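Local coordinates for thiamine-biosynthesis protein ThiS (Geobacter metallireducens GS-15, PDB 3CWI) that probably serves as a small ubiquitin-like sulfur carrier in thiamine biosynthesis, delivering sulfur for assembly of the thiazole ring, at residues G14-A26 with F49-F62. Numbering follows the deposited sequence.
Sequences GAESLNVTELLSA and FDATTVKDGDAVEF
Phe49 lies against the first turn of helix 20-26: Val20 CG1 makes a CH-pi contact over one ring face, 3.7 Å from the centroid, while Leu24 CD2 meets Phe49 CE2 at 3.6 Å. With CG1 anti to the backbone N (chi1 176°), Val20 turns this methyl to the ring and CG2 to Thr52 CB. With an alanine at Phe49 the ring is gone, and Val20 CG1 and Leu24 CD2 would probably be left facing a gap beneath the helix. Asp50 OD1 accepts from Thr21 OG1 at 2.6 Å, the hydroxyl standing above the carboxylate plane. Thr52 O receives Val20 N, bent to 141° at the hydrogen, where strand 17-19 becomes helix; there Asn19, the N-cap, and Glu22 form a capping box (Glu22 N to Asn19 OD1 2.7 Å, Asn19 N to Glu22 OE1 3.0 Å). Val54 and Leu18 make an antiparallel hydrogen-bonded pair, Val54 N to Leu18 O being nearly straight (178°). Val54 CG2 also touches Leu23 CD1 at 3.9 Å. Past the type II turn 55-58, Val60 CG1 meets Leu23 CD1 tip to tip, and the Phe62 ring presents its edge to that methyl. Helix 20-26 thus packs on strand 59-63, which lies between strands 2-5 and 36-39 of the ubiquitin-like mixed sheet, with ribbon 17-19/53-55 alongside.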
ATOM      1  N   GLY A  14      -4.532 -10.960  12.153  1.00 24.02           N
ATOM      2  CA  GLY A  14      -5.054 -10.035  13.140  1.00 25.62           C
ATOM      3  C   GLY A  14      -5.908  -8.919  12.573  1.00 25.53           C
ATOM      4  O   GLY A  14      -6.479  -8.139  13.334  1.00 32.14           O
ATOM      5  N   ALA A  15      -6.001  -8.832  11.248  1.00 23.62           N
ATOM      6  CA  ALA A  15      -6.803  -7.784  10.614  1.00 26.27           C
ATOM      7  C   ALA A  15      -7.587  -8.303   9.415  1.00 25.93           C
ATOM      8  O   ALA A  15      -7.085  -9.112   8.634  1.00 28.60           O
ATOM      9  CB  ALA A  15      -5.906  -6.628  10.187  1.00 27.32           C
ATOM     10  N   GLU A  16      -8.822  -7.832   9.275  1.00 22.54           N
ATOM     11  CA  GLU A  16      -9.678  -8.236   8.165  1.00 30.73           C
ATOM     12  C   GLU A  16      -9.555  -7.212   7.039  1.00 24.22           C
ATOM     13  O   GLU A  16      -9.967  -7.461   5.904  1.00 36.97           O
ATOM     14  CB  GLU A  16     -11.133  -8.332   8.633  1.00 30.48           C
ATOM     15  CG  GLU A  16     -11.327  -9.247   9.837  1.00 45.11           C
ATOM     16  CD  GLU A  16     -10.670 -10.598   9.635  1.00 52.58           C
ATOM     17  OE1 GLU A  16     -10.899 -11.217   8.573  1.00 60.27           O
ATOM     18  OE2 GLU A  16      -9.935 -11.049  10.543  1.00 53.33           O
ATOM     19  N   SER A  17      -8.980  -6.062   7.373  1.00 23.45           N
ATOM     20  CA  SER A  17      -8.757  -4.978   6.430  1.00 24.25           C
ATOM     21  C   SER A  17      -7.883  -3.929   7.108  1.00 20.41           C
ATOM     22  O   SER A  17      -7.711  -3.939   8.329  1.00 22.32           O
ATOM     23  CB  SER A  17     -10.080  -4.330   6.008  1.00 26.08           C
ATOM     24  OG  SER A  17     -10.601  -3.518   7.046  1.00 34.47           O
ATOM     25  N   LEU A  18      -7.331  -3.026   6.307  1.00 21.34           N
ATOM     26  CA  LEU A  18      -6.478  -1.956   6.800  1.00 18.46           C
ATOM     27  C   LEU A  18      -6.518  -0.798   5.831  1.00 21.29           C
ATOM     28  O   LEU A  18      -6.693  -1.001   4.628  1.00 23.31           O
ATOM     29  CB  LEU A  18      -5.028  -2.430   6.918  1.00 21.39           C
ATOM     30  CG  LEU A  18      -4.660  -3.253   8.148  1.00 22.35           C
ATOM     31  CD1 LEU A  18      -3.273  -3.839   7.968  1.00 34.43           C
ATOM     32  CD2 LEU A  18      -4.724  -2.374   9.389  1.00 37.15           C
ATOM     33  N   ASN A  19      -6.369   0.421   6.341  1.00 17.62           N
ATOM     34  CA  ASN A  19      -6.354   1.568   5.450  1.00 19.00           C
ATOM     35  C   ASN A  19      -4.898   1.703   5.023  1.00 16.18           C
ATOM     36  O   ASN A  19      -4.004   1.107   5.633  1.00 17.40           O
ATOM     37  CB  ASN A  19      -6.857   2.843   6.147  1.00 20.94           C
ATOM     38  CG  ASN A  19      -6.068   3.191   7.391  1.00 27.45           C
ATOM     39  OD1 ASN A  19      -4.870   3.460   7.332  1.00 16.21           O
ATOM     40  ND2 ASN A  19      -6.749   3.201   8.533  1.00 33.63           N
ATOM     41  N   VAL A  20      -4.655   2.463   3.968  1.00 17.18           N
ATOM     42  CA  VAL A  20      -3.307   2.618   3.453  1.00 22.32           C
ATOM     43  C   VAL A  20      -2.323   3.180   4.462  1.00 19.58           C
ATOM     44  O   VAL A  20      -1.178   2.733   4.528  1.00 16.67           O
ATOM     45  CB  VAL A  20      -3.313   3.489   2.191  1.00 19.03           C
ATOM     46  CG1 VAL A  20      -1.890   3.727   1.706  1.00 17.68           C
ATOM     47  CG2 VAL A  20      -4.130   2.807   1.116  1.00 17.73           C
ATOM     48  N   THR A  21      -2.769   4.158   5.242  1.00 17.05           N
ATOM     49  CA  THR A  21      -1.913   4.755   6.254  1.00 22.85           C
ATOM     50  C   THR A  21      -1.394   3.701   7.223  1.00 20.26           C
ATOM     51  O   THR A  21      -0.202   3.657   7.534  1.00 17.93           O
ATOM     52  CB  THR A  21      -2.664   5.828   7.037  1.00 21.96           C
ATOM     53  OG1 THR A  21      -3.141   6.821   6.123  1.00 23.66           O
ATOM     54  CG2 THR A  21      -1.740   6.477   8.057  1.00 29.23           C
ATOM     55  N   GLU A  22      -2.283   2.833   7.688  1.00 20.23           N
ATOM     56  CA  GLU A  22      -1.873   1.792   8.621  1.00 16.48           C
ATOM     57  C   GLU A  22      -0.930   0.801   7.941  1.00 19.72           C
ATOM     58  O   GLU A  22       0.021   0.318   8.557  1.00 17.02           O
ATOM     59  CB  GLU A  22      -3.093   1.045   9.164  1.00 20.61           C
ATOM     60  CG  GLU A  22      -4.064   1.922   9.943  1.00 27.72           C
ATOM     61  CD  GLU A  22      -5.344   1.183  10.275  1.00 38.77           C
ATOM     62  OE1 GLU A  22      -5.944   0.599   9.344  1.00 31.90           O
ATOM     63  OE2 GLU A  22      -5.762   1.197  11.453  1.00 42.00           O
ATOM     64  N   LEU A  23      -1.189   0.514   6.665  1.00 15.24           N
ATOM     65  CA  LEU A  23      -0.370  -0.426   5.896  1.00 14.64           C
ATOM     66  C   LEU A  23       1.070   0.050   5.756  1.00 17.75           C
ATOM     67  O   LEU A  23       2.012  -0.712   5.976  1.00 18.50           O
ATOM     68  CB  LEU A  23      -0.965  -0.621   4.494  1.00 20.39           C
ATOM     69  CG  LEU A  23      -0.878  -1.991   3.831  1.00 23.49           C
ATOM     70  CD1 LEU A  23      -1.104  -1.821   2.344  1.00 20.30           C
ATOM     71  CD2 LEU A  23       0.458  -2.648   4.089  1.00 36.09           C
ATOM     72  N   LEU A  24       1.228   1.308   5.361  1.00 19.75           N
ATOM     73  CA  LEU A  24       2.550   1.895   5.175  1.00 26.34           C
ATOM     74  C   LEU A  24       3.357   1.802   6.455  1.00 24.42           C
ATOM     75  O   LEU A  24       4.518   1.385   6.446  1.00 22.88           O
ATOM     76  CB  LEU A  24       2.425   3.363   4.770  1.00 32.90           C
ATOM     77  CG  LEU A  24       2.269   3.711   3.288  1.00 34.13           C
ATOM     78  CD1 LEU A  24       1.322   2.742   2.595  1.00 47.09           C
ATOM     79  CD2 LEU A  24       1.757   5.140   3.189  1.00 20.78           C
ATOM     80  N   SER A  25       2.730   2.192   7.558  1.00 24.77           N
ATOM     81  CA  SER A  25       3.387   2.156   8.852  1.00 26.74           C
ATOM     82  C   SER A  25       3.712   0.732   9.284  1.00 23.57           C
ATOM     83  O   SER A  25       4.851   0.428   9.645  1.00 36.16           O
ATOM     84  CB  SER A  25       2.511   2.834   9.905  1.00 27.75           C
ATOM     85  OG  SER A  25       3.144   2.789  11.172  1.00 43.79           O
ATOM     86  N   ALA A  26       2.722  -0.150   9.243  1.00 23.42           N
ATOM     87  CA  ALA A  26       2.951  -1.533   9.651  1.00 26.78           C
ATOM     88  C   ALA A  26       4.114  -2.153   8.871  1.00 31.02           C
ATOM     89  O   ALA A  26       5.028  -2.723   9.466  1.00 25.58           O
ATOM     90  CB  ALA A  26       1.689  -2.355   9.451  1.00 21.28           C
ATOM     91  N   PHE A  49      -5.284   8.303   1.810  1.00 23.73           N
ATOM     92  CA  PHE A  49      -4.683   7.140   2.449  1.00 25.13           C
ATOM     93  C   PHE A  49      -5.458   6.664   3.678  1.00 24.45           C
ATOM     94  O   PHE A  49      -5.558   5.461   3.916  1.00 20.50           O
ATOM     95  CB  PHE A  49      -3.229   7.439   2.833  1.00 26.20           C
ATOM     96  CG  PHE A  49      -2.251   7.310   1.693  1.00 25.49           C
ATOM     97  CD1 PHE A  49      -2.693   7.150   0.384  1.00 23.95           C
ATOM     98  CD2 PHE A  49      -0.881   7.356   1.932  1.00 23.19           C
ATOM     99  CE1 PHE A  49      -1.786   7.045  -0.673  1.00 20.80           C
ATOM    100  CE2 PHE A  49       0.037   7.252   0.883  1.00 25.15           C
ATOM    101  CZ  PHE A  49      -0.422   7.094  -0.420  1.00 19.78           C
ATOM    102  N   ASP A  50      -6.020   7.588   4.454  1.00 22.77           N
ATOM    103  CA  ASP A  50      -6.769   7.179   5.640  1.00 28.80           C
ATOM    104  C   ASP A  50      -8.100   6.513   5.309  1.00 24.30           C
ATOM    105  O   ASP A  50      -8.587   5.678   6.078  1.00 28.82           O
ATOM    106  CB  ASP A  50      -7.044   8.366   6.571  1.00 31.15           C
ATOM    107  CG  ASP A  50      -5.784   8.937   7.186  1.00 39.15           C
ATOM    108  OD1 ASP A  50      -4.887   8.156   7.575  1.00 36.95           O
ATOM    109  OD2 ASP A  50      -5.696  10.181   7.294  1.00 38.24           O
ATOM    110  N   ALA A  51      -8.689   6.880   4.174  1.00 15.60           N
ATOM    111  CA  ALA A  51      -9.984   6.330   3.772  1.00 27.59           C
ATOM    112  C   ALA A  51      -9.915   5.097   2.870  1.00 20.42           C
ATOM    113  O   ALA A  51     -10.817   4.258   2.882  1.00 23.02           O
ATOM    114  CB  ALA A  51     -10.811   7.415   3.090  1.00 27.36           C
ATOM    115  N   THR A  52      -8.845   4.994   2.096  1.00 20.71           N
ATOM    116  CA  THR A  52      -8.667   3.877   1.186  1.00 22.31           C
ATOM    117  C   THR A  52      -8.355   2.611   1.971  1.00 21.37           C
ATOM    118  O   THR A  52      -7.439   2.583   2.799  1.00 19.23           O
ATOM    119  CB  THR A  52      -7.541   4.181   0.184  1.00 21.31           C
ATOM    120  OG1 THR A  52      -7.818   5.428  -0.466  1.00 22.10           O
ATOM    121  CG2 THR A  52      -7.444   3.087  -0.867  1.00 19.73           C
ATOM    122  N   THR A  53      -9.110   1.555   1.703  1.00 16.25           N
ATOM    123  CA  THR A  53      -8.922   0.310   2.427  1.00 23.06           C
ATOM    124  C   THR A  53      -8.450  -0.859   1.569  1.00 21.25           C
ATOM    125  O   THR A  53      -8.885  -1.035   0.432  1.00 19.71           O
ATOM    126  CB  THR A  53     -10.228  -0.093   3.128  1.00 30.39           C
ATOM    127  OG1 THR A  53     -10.810   1.068   3.741  1.00 36.34           O
ATOM    128  CG2 THR A  53      -9.950  -1.128   4.201  1.00 34.63           C
ATOM    129  N   VAL A  54      -7.554  -1.652   2.142  1.00 19.99           N
ATOM    130  CA  VAL A  54      -7.009  -2.826   1.481  1.00 19.11           C
ATOM    131  C   VAL A  54      -7.641  -4.040   2.133  1.00 19.68           C
ATOM    132  O   VAL A  54      -7.601  -4.183   3.353  1.00 25.12           O
ATOM    133  CB  VAL A  54      -5.479  -2.892   1.646  1.00 27.27           C
ATOM    134  CG1 VAL A  54      -4.930  -4.080   0.873  1.00 28.60           C
ATOM    135  CG2 VAL A  54      -4.849  -1.591   1.159  1.00 23.74           C
ATOM    136  N   LYS A  55      -8.238  -4.912   1.324  1.00 21.08           N
ATOM    137  CA  LYS A  55      -8.891  -6.104   1.858  1.00 23.18           C
ATOM    138  C   LYS A  55      -8.261  -7.385   1.321  1.00 27.77           C
ATOM    139  O   LYS A  55      -7.368  -7.341   0.476  1.00 17.73           O
ATOM    140  CB  LYS A  55     -10.382  -6.068   1.510  1.00 25.46           C
ATOM    141  CG  LYS A  55     -11.079  -4.788   1.967  1.00 33.13           C
ATOM    142  CD  LYS A  55     -12.547  -4.762   1.558  1.00 41.39           C
ATOM    143  CE  LYS A  55     -13.220  -3.464   1.996  1.00 36.77           C
ATOM    144  NZ  LYS A  55     -14.655  -3.432   1.622  1.00 38.58           N
ATOM    145  N   ASP A  56      -8.720  -8.525   1.831  1.00 22.33           N
ATOM    146  CA  ASP A  56      -8.199  -9.817   1.388  1.00 23.42           C
ATOM    147  C   ASP A  56      -8.249  -9.904  -0.136  1.00 20.84           C
ATOM    148  O   ASP A  56      -9.266  -9.585  -0.755  1.00 17.31           O
ATOM    149  CB  ASP A  56      -9.028 -10.959   1.990  1.00 27.23           C
ATOM    150  CG  ASP A  56      -8.529 -12.330   1.567  1.00 33.89           C
ATOM    151  OD1 ASP A  56      -7.539 -12.820   2.150  1.00 33.14           O
ATOM    152  OD2 ASP A  56      -9.122 -12.917   0.636  1.00 38.40           O
ATOM    153  N   GLY A  57      -7.145 -10.322  -0.743  1.00 18.47           N
ATOM    154  CA  GLY A  57      -7.106 -10.452  -2.185  1.00 20.58           C
ATOM    155  C   GLY A  57      -6.672  -9.227  -2.974  1.00 20.17           C
ATOM    156  O   GLY A  57      -6.461  -9.331  -4.175  1.00 20.40           O
ATOM    157  N   ASP A  58      -6.534  -8.072  -2.323  1.00 19.19           N
ATOM    158  CA  ASP A  58      -6.122  -6.858  -3.032  1.00 19.06           C
ATOM    159  C   ASP A  58      -4.627  -6.893  -3.377  1.00 19.04           C
ATOM    160  O   ASP A  58      -3.854  -7.607  -2.736  1.00 17.86           O
ATOM    161  CB  ASP A  58      -6.426  -5.612  -2.192  1.00 12.23           C
ATOM    162  CG  ASP A  58      -7.898  -5.227  -2.213  1.00 27.04           C
ATOM    163  OD1 ASP A  58      -8.639  -5.715  -3.097  1.00 20.56           O
ATOM    164  OD2 ASP A  58      -8.320  -4.409  -1.354  1.00 22.61           O
ATOM    165  N   ALA A  59      -4.233  -6.124  -4.389  1.00 13.91           N
ATOM    166  CA  ALA A  59      -2.835  -6.065  -4.820  1.00 14.86           C
ATOM    167  C   ALA A  59      -2.289  -4.658  -4.618  1.00 16.27           C
ATOM    168  O   ALA A  59      -2.773  -3.706  -5.222  1.00 17.21           O
ATOM    169  CB  ALA A  59      -2.722  -6.450  -6.284  1.00 19.15           C
ATOM    170  N   VAL A  60      -1.283  -4.527  -3.767  1.00 13.33           N
ATOM    171  CA  VAL A  60      -0.697  -3.226  -3.514  1.00 15.58           C
ATOM    172  C   VAL A  60       0.733  -3.175  -4.021  1.00 18.65           C
ATOM    173  O   VAL A  60       1.469  -4.167  -3.962  1.00 16.30           O
ATOM    174  CB  VAL A  60      -0.740  -2.889  -2.006  1.00 18.37           C
ATOM    175  CG1 VAL A  60      -2.183  -2.901  -1.523  1.00 21.97           C
ATOM    176  CG2 VAL A  60       0.076  -3.901  -1.214  1.00 27.41           C
ATOM    177  N   GLU A  61       1.123  -2.016  -4.536  1.00 18.36           N
ATOM    178  CA  GLU A  61       2.477  -1.839  -5.055  1.00 21.77           C
ATOM    179  C   GLU A  61       3.085  -0.557  -4.499  1.00 20.67           C
ATOM    180  O   GLU A  61       2.417   0.469  -4.397  1.00 16.74           O
ATOM    181  CB  GLU A  61       2.441  -1.751  -6.578  1.00 22.06           C
ATOM    182  CG  GLU A  61       1.829  -2.946  -7.269  1.00 34.74           C
ATOM    183  CD  GLU A  61       1.565  -2.669  -8.736  1.00 43.85           C
ATOM    184  OE1 GLU A  61       0.624  -1.902  -9.041  1.00 55.98           O
ATOM    185  OE2 GLU A  61       2.303  -3.205  -9.583  1.00 48.20           O
ATOM    186  N   PHE A  62       4.356  -0.632  -4.139  1.00 17.32           N
ATOM    187  CA  PHE A  62       5.065   0.520  -3.616  1.00 22.80           C
ATOM    188  C   PHE A  62       6.130   0.908  -4.630  1.00 21.95           C
ATOM    189  O   PHE A  62       7.034   0.126  -4.924  1.00 24.36           O
ATOM    190  CB  PHE A  62       5.692   0.185  -2.263  1.00 17.51           C
ATOM    191  CG  PHE A  62       4.686  -0.206  -1.219  1.00 23.43           C
ATOM    192  CD1 PHE A  62       3.671   0.667  -0.858  1.00 18.91           C
ATOM    193  CD2 PHE A  62       4.731  -1.460  -0.621  1.00 25.84           C
ATOM    194  CE1 PHE A  62       2.711   0.301   0.080  1.00 20.41           C
ATOM    195  CE2 PHE A  62       3.774  -1.837   0.320  1.00 18.12           C
ATOM    196  CZ  PHE A  62       2.770  -0.958   0.665  1.00 20.83           C
TER